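Local atomic coordinates of F420-dependent alcohol dehydrogenase (Methanoculleus thermophilus, PDB entry 1RHC), a protein that catalyses the coenzyme F420-dependent oxidation of secondary alcohols, probably to the corresponding ketones, as a barrel-fold member of the bacterial luciferase family. Residues 234-237 and 238-242; 289-292 and 293-297; 319-322 and 323-327. All blocks are in the same frame, centred on the assembly; numbering follows the deposited sequence.

Contact 1. Residues 234-237 and 238-242; sequences PDYD and KAVEA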
loop_
_atom_site.group_PDB
_atom_site.type_symbol
_atom_site.label_atom_id
_atom_site.label_comp_id
_atom_site.label_asym_id
_atom_site.label_seq_id
_atom_site.Cartn_x
_atom_site.Cartn_y
_atom_site.Cartn_z
ATOM N N PRO A 234 32.121 13.278 -14.608
ATOM C CA PRO A 234 33.202 13.885 -15.400
ATOM C C PRO A 234 33.770 12.912 -16.428
ATOM O O PRO A 234 34.222 13.326 -17.492
ATOM C CB PRO A 234 34.240 14.244 -14.340
ATOM C CG PRO A 234 33.397 14.586 -13.156
ATOM C CD PRO A 234 32.333 13.505 -13.164
ATOM N N ASP A 235 33.774 11.627 -16.097
ATOM C CA ASP A 235 34.261 10.590 -17.012
ATOM C C ASP A 235 33.038 10.094 -17.822
ATOM O O ASP A 235 32.227 9.312 -17.320
ATOM C CB ASP A 235 34.880 9.460 -16.185
ATOM C CG ASP A 235 35.360 8.275 -17.033
ATOM O OD1 ASP A 235 34.960 8.135 -18.206
ATOM O OD2 ASP A 235 36.132 7.457 -16.503
ATOM N N TYR A 236 32.921 10.553 -19.068
ATOM C CA TYR A 236 31.781 10.222 -19.945
ATOM C C TYR A 236 31.512 8.729 -20.090
ATOM O O TYR A 236 30.359 8.284 -20.020
ATOM C CB TYR A 236 31.988 10.825 -21.342
ATOM C CG TYR A 236 30.779 10.696 -22.261
ATOM C CD1 TYR A 236 29.711 11.592 -22.172
ATOM C CD2 TYR A 236 30.711 9.681 -23.223
ATOM C CE1 TYR A 236 28.597 11.488 -23.022
ATOM C CE2 TYR A 236 29.601 9.564 -24.076
ATOM C CZ TYR A 236 28.556 10.472 -23.968
ATOM O OH TYR A 236 27.471 10.367 -24.803
ATOM N N ASP A 237 32.566 7.946 -20.301
ATOM C CA ASP A 237 32.390 6.506 -20.441
ATOM C C ASP A 237 31.775 5.888 -19.182
ATOM O O ASP A 237 30.911 5.015 -19.270
ATOM C CB ASP A 237 33.728 5.829 -20.734
ATOM C CG ASP A 237 34.211 6.073 -22.154
ATOM O OD1 ASP A 237 35.324 5.609 -22.478
ATOM O OD2 ASP A 237 33.483 6.718 -22.943
ATOM N N LYS A 238 32.239 6.324 -18.017
ATOM C CA LYS A 238 31.722 5.802 -16.757
ATOM C C LYS A 238 30.235 6.186 -16.629
ATOM O O LYS A 238 29.421 5.380 -16.188
ATOM C CB LYS A 238 32.519 6.390 -15.583
ATOM C CG LYS A 238 32.188 5.774 -14.235
ATOM C CD LYS A 238 32.834 6.520 -13.055
ATOM C CE LYS A 238 34.343 6.522 -13.103
ATOM N NZ LYS A 238 34.907 7.240 -11.913
ATOM N N ALA A 239 29.904 7.406 -17.032
ATOM C CA ALA A 239 28.537 7.901 -16.950
ATOM C C ALA A 239 27.612 7.075 -17.840
ATOM O O ALA A 239 26.539 6.650 -17.405
ATOM C CB ALA A 239 28.487 9.382 -17.342
ATOM N N VAL A 240 28.021 6.823 -19.084
ATOM C CA VAL A 240 27.167 6.045 -19.985
ATOM C C VAL A 240 26.961 4.613 -19.498
ATOM O O VAL A 240 25.840 4.096 -19.529
ATOM C CB VAL A 240 27.734 6.010 -21.446
ATOM C CG1 VAL A 240 26.819 5.169 -22.339
ATOM C CG2 VAL A 240 27.795 7.426 -22.013
ATOM N N GLU A 241 28.028 3.964 -19.041
ATOM C CA GLU A 241 27.925 2.581 -18.579
ATOM C C GLU A 241 27.017 2.432 -17.359
ATOM O O GLU A 241 26.405 1.370 -17.151
ATOM C CB GLU A 241 29.306 2.026 -18.212
ATOM C CG GLU A 241 29.352 0.505 -18.254
ATOM C CD GLU A 241 29.149 -0.044 -19.674
ATOM O OE1 GLU A 241 30.038 0.198 -20.529
ATOM O OE2 GLU A 241 28.105 -0.702 -19.937
ATOM N N ALA A 242 26.942 3.489 -16.564
ATOM C CA ALA A 242 26.119 3.472 -15.355
ATOM C C ALA A 242 24.621 3.419 -15.675
ATOM O O ALA A 242 23.806 3.218 -14.770
ATOM C CB ALA A 242 26.410 4.703 -14.508
#

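Contact 2. Residues 289-292 and 293-297; sequences EMIK and EIERF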
loop_
_atom_site.group_PDB
_atom_site.type_symbol
_atom_site.label_atom_id
_atom_site.label_comp_id
_atom_site.label_asym_id
_atom_site.label_seq_id
_atom_site.Cartn_x
_atom_site.Cartn_y
_atom_site.Cartn_z
ATOM N N GLU A 289 26.036 20.419 -19.898
ATOM C CA GLU A 289 25.542 19.402 -20.806
ATOM C C GLU A 289 24.179 18.904 -20.342
ATOM O O GLU A 289 23.317 18.587 -21.166
ATOM C CB GLU A 289 26.516 18.252 -20.897
ATOM C CG GLU A 289 27.761 18.566 -21.688
ATOM C CD GLU A 289 28.706 17.388 -21.757
ATOM O OE1 GLU A 289 28.258 16.240 -21.517
ATOM O OE2 GLU A 289 29.898 17.611 -22.073
ATOM N N MET A 290 23.974 18.838 -19.033
ATOM C CA MET A 290 22.664 18.410 -18.512
ATOM C C MET A 290 21.590 19.424 -18.901
ATOM O O MET A 290 20.486 19.050 -19.318
ATOM C CB MET A 290 22.701 18.276 -16.984
ATOM C CG MET A 290 23.179 16.939 -16.465
ATOM S SD MET A 290 22.149 15.523 -16.953
ATOM C CE MET A 290 20.646 16.257 -17.116
ATOM N N ILE A 291 21.907 20.708 -18.775
ATOM C CA ILE A 291 20.973 21.763 -19.128
ATOM C C ILE A 291 20.568 21.635 -20.605
ATOM O O ILE A 291 19.390 21.722 -20.931
ATOM C CB ILE A 291 21.587 23.152 -18.878
ATOM C CG1 ILE A 291 21.743 23.367 -17.376
ATOM C CG2 ILE A 291 20.726 24.236 -19.492
ATOM C CD1 ILE A 291 22.753 24.431 -17.024
ATOM N N LYS A 292 21.535 21.420 -21.489
ATOM C CA LYS A 292 21.229 21.271 -22.917
ATOM C C LYS A 292 20.433 20.007 -23.219
ATOM O O LYS A 292 19.606 19.991 -24.147
ATOM C CB LYS A 292 22.518 21.281 -23.742
ATOM C CG LYS A 292 23.106 22.666 -23.863
ATOM C CD LYS A 292 24.404 22.655 -24.622
ATOM C CE LYS A 292 25.053 24.028 -24.573
ATOM N NZ LYS A 292 26.425 24.015 -25.159
ATOM N N GLU A 293 20.686 18.947 -22.454
ATOM C CA GLU A 293 19.967 17.684 -22.643
ATOM C C GLU A 293 18.503 17.930 -22.299
ATOM O O GLU A 293 17.603 17.505 -23.014
ATOM C CB GLU A 293 20.518 16.594 -21.714
ATOM C CG GLU A 293 21.927 16.138 -22.019
ATOM C CD GLU A 293 21.963 14.886 -22.854
ATOM O OE1 GLU A 293 20.891 14.460 -23.340
ATOM O OE2 GLU A 293 23.062 14.323 -23.035
ATOM N N ILE A 294 18.267 18.629 -21.203
ATOM C CA ILE A 294 16.906 18.903 -20.767
ATOM C C ILE A 294 16.220 19.840 -21.762
ATOM O O ILE A 294 15.030 19.684 -22.082
ATOM C CB ILE A 294 16.926 19.520 -19.364
ATOM C CG1 ILE A 294 17.306 18.437 -18.335
ATOM C CG2 ILE A 294 15.602 20.156 -19.042
ATOM C CD1 ILE A 294 17.596 19.010 -16.951
ATOM N N GLU A 295 16.978 20.803 -22.273
ATOM C CA GLU A 295 16.400 21.738 -23.222
ATOM C C GLU A 295 15.962 21.075 -24.518
ATOM O O GLU A 295 14.951 21.489 -25.088
ATOM C CB GLU A 295 17.367 22.903 -23.485
ATOM C CG GLU A 295 17.366 23.895 -22.336
ATOM C CD GLU A 295 18.355 25.014 -22.513
ATOM O OE1 GLU A 295 19.205 24.942 -23.437
ATOM O OE2 GLU A 295 18.292 25.977 -21.714
ATOM N N ARG A 296 16.656 20.033 -24.973
ATOM C CA ARG A 296 16.225 19.410 -26.215
ATOM C C ARG A 296 14.901 18.666 -26.015
ATOM O O ARG A 296 14.139 18.507 -26.962
ATOM C CB ARG A 296 17.297 18.491 -26.811
ATOM C CG ARG A 296 17.424 17.127 -26.174
ATOM C CD ARG A 296 18.522 16.299 -26.850
ATOM N NE ARG A 296 18.907 15.155 -26.023
ATOM C CZ ARG A 296 18.768 13.880 -26.381
ATOM N NH1 ARG A 296 18.253 13.569 -27.568
ATOM N NH2 ARG A 296 19.133 12.909 -25.543
ATOM N N PHE A 297 14.606 18.234 -24.786
ATOM C CA PHE A 297 13.330 17.560 -24.536
ATOM C C PHE A 297 12.260 18.601 -24.283
ATOM O O PHE A 297 11.094 18.374 -24.608
ATOM C CB PHE A 297 13.418 16.600 -23.342
ATOM C CG PHE A 297 13.988 15.264 -23.696
ATOM C CD1 PHE A 297 15.359 15.014 -23.589
ATOM C CD2 PHE A 297 13.162 14.249 -24.146
ATOM C CE1 PHE A 297 15.882 13.760 -23.930
ATOM C CE2 PHE A 297 13.677 12.998 -24.487
ATOM C CZ PHE A 297 15.039 12.753 -24.379
#

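Contact 3. Residues 319-322 and 323-327; sequences DIFK and EVIPA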
loop_
_atom_site.group_PDB
_atom_site.type_symbol
_atom_site.label_atom_id
_atom_site.label_comp_id
_atom_site.label_asym_id
_atom_site.label_seq_id
_atom_site.Cartn_x
_atom_site.Cartn_y
_atom_site.Cartn_z
ATOM N N ASP A 319 23.099 16.550 -6.187
ATOM C CA ASP A 319 23.656 17.872 -5.859
ATOM C C ASP A 319 23.878 18.808 -7.033
ATOM O O ASP A 319 23.695 20.014 -6.912
ATOM C CB ASP A 319 25.029 17.710 -5.180
ATOM C CG ASP A 319 24.911 17.252 -3.787
ATOM O OD1 ASP A 319 23.791 17.310 -3.225
ATOM O OD2 ASP A 319 25.942 16.839 -3.255
ATOM N N ILE A 320 24.350 18.238 -8.124
ATOM C CA ILE A 320 24.654 19.039 -9.309
ATOM C C ILE A 320 23.409 19.751 -9.824
ATOM O O ILE A 320 23.522 20.727 -10.555
ATOM C CB ILE A 320 25.312 18.158 -10.405
ATOM C CG1 ILE A 320 26.013 19.046 -11.457
ATOM C CG2 ILE A 320 24.287 17.287 -11.095
ATOM C CD1 ILE A 320 27.193 19.789 -10.922
ATOM N N PHE A 321 22.213 19.304 -9.416
ATOM C CA PHE A 321 21.012 19.998 -9.882
ATOM C C PHE A 321 20.807 21.366 -9.264
ATOM O O PHE A 321 19.953 22.122 -9.715
ATOM C CB PHE A 321 19.752 19.110 -9.782
ATOM C CG PHE A 321 19.594 18.194 -10.985
ATOM C CD1 PHE A 321 20.407 17.079 -11.144
ATOM C CD2 PHE A 321 18.708 18.518 -12.007
ATOM C CE1 PHE A 321 20.361 16.305 -12.289
ATOM C CE2 PHE A 321 18.652 17.746 -13.170
ATOM C CZ PHE A 321 19.470 16.647 -13.321
ATOM N N LYS A 322 21.603 21.708 -8.244
ATOM C CA LYS A 322 21.543 23.058 -7.696
ATOM C C LYS A 322 21.950 24.021 -8.853
ATOM O O LYS A 322 21.521 25.173 -8.904
ATOM C CB LYS A 322 22.535 23.227 -6.536
ATOM C CG LYS A 322 22.133 22.477 -5.253
ATOM C CD LYS A 322 23.170 22.666 -4.134
ATOM C CE LYS A 322 23.153 24.082 -3.579
ATOM N NZ LYS A 322 22.014 24.335 -2.635
ATOM N N GLU A 323 22.783 23.534 -9.759
ATOM C CA GLU A 323 23.238 24.339 -10.898
ATOM C C GLU A 323 22.299 24.201 -12.112
ATOM O O GLU A 323 22.164 25.129 -12.913
ATOM C CB GLU A 323 24.637 23.890 -11.328
ATOM C CG GLU A 323 25.725 24.110 -10.253
ATOM C CD GLU A 323 26.021 25.580 -10.003
ATOM O OE1 GLU A 323 26.760 25.900 -9.041
ATOM O OE2 GLU A 323 25.529 26.430 -10.764
ATOM N N VAL A 324 21.648 23.048 -12.231
ATOM C CA VAL A 324 20.785 22.775 -13.385
ATOM C C VAL A 324 19.389 23.383 -13.313
ATOM O O VAL A 324 18.927 24.029 -14.256
ATOM C CB VAL A 324 20.646 21.238 -13.615
ATOM C CG1 VAL A 324 19.705 20.959 -14.786
ATOM C CG2 VAL A 324 21.994 20.633 -13.929
ATOM N N ILE A 325 18.727 23.197 -12.178
ATOM C CA ILE A 325 17.362 23.639 -12.014
ATOM C C ILE A 325 17.052 25.112 -12.347
ATOM O O ILE A 325 16.152 25.399 -13.152
ATOM C CB ILE A 325 16.876 23.211 -10.615
ATOM C CG1 ILE A 325 16.714 21.684 -10.581
ATOM C CG2 ILE A 325 15.556 23.760 -10.327
ATOM C CD1 ILE A 325 16.305 21.135 -9.196
ATOM N N PRO A 326 17.793 26.058 -11.769
ATOM C CA PRO A 326 17.524 27.470 -12.068
ATOM C C PRO A 326 17.665 27.817 -13.571
ATOM O O PRO A 326 17.013 28.727 -14.061
ATOM C CB PRO A 326 18.562 28.212 -11.216
ATOM C CG PRO A 326 18.858 27.250 -10.099
ATOM C CD PRO A 326 18.896 25.913 -10.799
ATOM N N ALA A 327 18.501 27.085 -14.296
ATOM C CA ALA A 327 18.721 27.354 -15.717
ATOM C C ALA A 327 17.622 26.813 -16.630
ATOM O O ALA A 327 17.404 27.326 -17.724
ATOM C CB ALA A 327 20.061 26.781 -16.148
#

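Contact 1. Residues 234-237 and 238-242
Val240 N donates to Tyr236 O at 2.9 Å, the shortest of the backbone bonds that open the short helix 236-241, which follows barrel strand 224-232 in this TIM-barrel protein. Asp235 is the N-cap, and it serves the first turn twice. Its carbonyl oxygen accepts from Ala239 N, while its side-chain OD1 takes Lys238 N at 3.3 Å. The latter bond is rather long but fairly straight at the hydrogen (164°), and the donor comes from above the carboxylate plane. CG sits anti to the backbone N of Asp235 (chi1 177°), which swings the carboxylate over the start of the helix and brings CG to 3.7 Å from Lys238 CB. With an alanine here, Lys238 N would probably lose its side-chain acceptor and the first turn would be likely to fray. The ammonium of Lys238 does not close a salt bridge with this carboxylate: NZ stays 4.8 Å from Asp235 OD2, and the two side chains run at about a right angle to each other. Asp235 is itself steadied by a bond from its backbone N to Asp233 OD1. On another side of the helix Tyr236 and Val240 meet one turn apart, and both also rest on Cys283 of the neighbouring strand 282-284. A CH-pi contact joins them, with Val240 CG2 3.8 Å from the centroid of the Tyr236 ring. Val240 CG2 is displaced toward the rim and comes closest to the ring at Tyr236 CE2, 3.5 Å away.

Contact 2. Residues 289-292 and 293-297
The guanidinium of Arg296, whose backbone N bonds to Lys292 O, carries Phe297 CE1 on one face, the carbon lying above the plane and offset toward the rim. The phenyl ring of Phe297 in turn has Glu293 O at its edge, in the ring plane. In its own plane the guanidinium meets Glu293, NH2 reaching OE1 at 3.2 Å nearly along the C-O axis of the carboxylate. NE adds a weak bond to the same oxygen, so OE1 receives two N-H groups of one arginine in a salt bridge spanning three residues of helix 287-300. Arg296 CG lies between its backbone N and carbonyl carbon (chi1 79°), and from there the chain runs extended to NE, back beside Glu293. The acid bends to meet it with an off-staggered chi2 of -97°. Glu289 O accepts Glu293 N at 3.0 Å. Elsewhere the helix makes an aliphatic contact, Met290 CE lying 4.1 Å from Ile294 CD1 on the side facing Val324 of helix 321-328. Ile291 and Glu295 run side by side, a methyl against a carboxylate, with Ile291 CG2 3.7 Å from Glu295 OE2. Glu289 OE1 accepts from Thr285 N, just before the helix. NH2 of Arg296 also donates to Glu279 O, so the arginine links its own helix to helix 274-280. With one face against Phe297 and NH2 divided between an acid and a carbonyl, the guanidinium is likely to have little freedom to rotate, and its charge should largely offset that of Glu293.

Contact 3. Residues 319-322 and 323-327
The last helix of the chain, 321-328, carries a proline kink, and residues 319-327 run from the end of helix 314-319 through nearly all of it. Pro326 has no N-H to give to the turn before it; its ring CD lies against Lys322 O instead, 3.3 Å away. The regular bond just ahead of the kink is the straight one from Ile325 N to Phe321 O, 3.0 Å long with 169° at the hydrogen. At the entry to the helix the pattern is tighter. Ile320 O accepts Glu323 N at 3.0 Å, from above the carbonyl plane, and Val324 N reaches the same oxygen only by a weak bond of 3.4 Å. One carbonyl is thus shared between two successive amides as the chain settles into helical form. The side chain that dominates is Phe321. Val324 lies alongside it, both pointing the same way, with its CG2 over one ring face and its CB 3.7 Å from Phe321 CD2. Val324 CG1 meets the rim, 3.7 Å from Phe321 CE2. Placing CG1 anti to the backbone N (chi1 178°) is what turns this methyl toward the ring. Ile325 adds its CG1 at the ring edge, near the ring plane and 4.0 Å from Phe321 CD2, so two successive residues pack on different parts of the phenyl. Farther in, the ring meets the aromatic rings of Tyr230, from barrel strand 224-232, and Phe31, and it touches Val29 of helix 16-29. Asp319 makes a salt bridge to Arg25 of helix 16-29, while Val324 packs on Met290 and Ile294 of helix 287-300, which places the segment between these two helices outside the barrel.

In the fold
From the N terminus the contacts come in series, each within one continuous stretch, so none closes a long loop and none nests in or crosses another. Contact 1 starts the short helix that follows strand 224-232. The chain later passes through strand 282-284 into helix 287-300, the site of contact 2, then through strand 304-309 to contact 3 near the C terminus. Contacts 1 and 2 are about 17 Å apart between centres and do not touch, yet both lean on strand 282-284. Contacts 2 and 3 pack directly, Ile294 CD1 lying 3.6 Å from Val324 CG1, so helices 287-300 and 321-328 form a joined layer against the barrel.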